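Local atomic coordinates of processed glycerol phosphate lipoteichoic acid synthase 2 (Bacillus subtilis, PDB entry 2W8D), a protein that belongs to the sulfatase-like family of the alkaline phosphatase clan and carries a magnesium ion in its mixed alpha/beta domain. Residues E371-E374 against S375-D378. Sequence-based numbering, arbitrary orientation.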
loop_
_atom_site.group_PDB
_atom_site.type_symbol
_atom_site.label_atom_id
_atom_site.label_comp_id
_atom_site.label_asym_id
_atom_site.label_seq_id
_atom_site.Cartn_x
_atom_site.Cartn_y
_atom_site.Cartn_z
ATOM N N GLU A 371 -28.161 -2.017 10.180
ATOM C CA GLU A 371 -27.597 -2.386 11.473
ATOM C C GLU A 371 -28.146 -3.754 11.890
ATOM O O GLU A 371 -29.302 -4.025 11.708
ATOM C CB GLU A 371 -27.857 -1.325 12.555
ATOM C CG GLU A 371 -26.914 -1.479 13.786
ATOM C CD GLU A 371 -26.882 -0.249 14.708
ATOM O OE1 GLU A 371 -27.199 0.876 14.235
ATOM O OE2 GLU A 371 -26.532 -0.421 15.910
ATOM N N LEU A 372 -27.261 -4.605 12.384
ATOM C CA LEU A 372 -27.575 -5.946 12.824
ATOM C C LEU A 372 -27.519 -6.017 14.343
ATOM O O LEU A 372 -26.590 -5.497 14.947
ATOM C CB LEU A 372 -26.510 -6.892 12.276
ATOM C CG LEU A 372 -26.707 -7.655 10.974
ATOM C CD1 LEU A 372 -27.682 -6.982 10.011
ATOM C CD2 LEU A 372 -25.377 -7.901 10.330
ATOM N N ASP A 373 -28.484 -6.663 14.985
ATOM C CA ASP A 373 -28.263 -6.922 16.401
ATOM C C ASP A 373 -27.315 -8.096 16.655
ATOM O O ASP A 373 -27.300 -9.098 15.933
ATOM C CB ASP A 373 -29.545 -6.933 17.262
ATOM C CG ASP A 373 -30.692 -7.682 16.625
ATOM O OD1 ASP A 373 -30.496 -8.848 16.210
ATOM O OD2 ASP A 373 -31.812 -7.123 16.581
ATOM N N GLU A 374 -26.482 -7.894 17.671
ATOM C CA GLU A 374 -25.496 -8.854 18.171
ATOM C C GLU A 374 -25.970 -10.299 18.181
ATOM O O GLU A 374 -25.177 -11.200 17.894
ATOM C CB GLU A 374 -25.066 -8.446 19.585
ATOM C CG GLU A 374 -23.813 -7.572 19.654
ATOM C CD GLU A 374 -22.652 -8.264 20.373
ATOM O OE1 GLU A 374 -21.471 -7.883 20.153
ATOM O OE2 GLU A 374 -22.908 -9.195 21.157
ATOM N N SER A 375 -27.247 -10.512 18.505
ATOM C CA SER A 375 -27.817 -11.853 18.625
ATOM C C SER A 375 -27.701 -12.707 17.365
ATOM O O SER A 375 -27.579 -13.932 17.448
ATOM C CB SER A 375 -29.302 -11.774 19.015
ATOM O OG SER A 375 -29.507 -10.809 20.031
ATOM N N GLU A 376 -27.772 -12.065 16.202
ATOM C CA GLU A 376 -27.866 -12.787 14.935
ATOM C C GLU A 376 -26.552 -12.835 14.168
ATOM O O GLU A 376 -26.499 -13.321 13.036
ATOM C CB GLU A 376 -28.979 -12.193 14.073
ATOM C CG GLU A 376 -28.704 -10.771 13.515
ATOM C CD GLU A 376 -30.000 -9.980 13.337
ATOM O OE1 GLU A 376 -29.993 -8.926 12.651
ATOM O OE2 GLU A 376 -31.032 -10.439 13.907
ATOM N N VAL A 377 -25.494 -12.334 14.797
ATOM C CA VAL A 377 -24.187 -12.299 14.178
ATOM C C VAL A 377 -23.361 -13.546 14.530
ATOM O O VAL A 377 -23.250 -13.937 15.693
ATOM C CB VAL A 377 -23.461 -11.000 14.561
ATOM C CG1 VAL A 377 -21.975 -11.162 14.473
ATOM C CG2 VAL A 377 -23.948 -9.865 13.680
ATOM N N ASP A 378 -22.801 -14.168 13.502
ATOM C CA ASP A 378 -21.852 -15.242 13.678
ATOM C C ASP A 378 -20.512 -14.641 14.120
ATOM O O ASP A 378 -19.869 -13.893 13.364
ATOM C CB ASP A 378 -21.695 -16.025 12.361
ATOM C CG ASP A 378 -20.941 -17.334 12.547
ATOM O OD1 ASP A 378 -19.842 -17.326 13.139
ATOM O OD2 ASP A 378 -21.453 -18.391 12.123
#
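Asp373 and Glu376 meet carboxylate to carboxylate where the chain leaves edge strand 371-372 through a short 3-10 turn toward helix 380-397. OD1 of Asp373 lies 2.8 Å from OE2 of Glu376, and the two planes are turned 61° apart. Glu376 reaches this place because its CG sits between backbone N and carbonyl carbon (chi1 69°) while the chain beyond runs extended back toward Asp373. Its CG thereby comes 3.3 Å from the carbonyl O of Asp373. OE1 of Glu376 lies 3.9 Å from CG of Leu372.

The backbone itself closes the turn. Glu376 N donates to Asp373 O at 3.0 Å (166° at the hydrogen) as an i to i+3 bond; a weaker one follows from Val377 N to Glu374 O at 3.3 Å. On the inner side Leu372 CD2 packs against Val377 CG2 at 4.1 Å, the side chains crossing at about a right angle. Branched apolar residues suit these two positions because both also touch Tyr363 of the adjacent strand 362-365 and Tyr356 of strand 356-359, the next one across, whereas the acidic residues of the turn are exposed. Further on, the hydroxyl of Tyr356 is hydrogen-bonded to Asp378 N, and Asp378 OD1 caps Ser380 N at the start of the helix.

Two acceptors so close cannot bond unless a proton lies between them, so Asp373 and Glu376 may share one, with a raised pKa; otherwise solvent or a counter-ion would probably have to offset the repulsion.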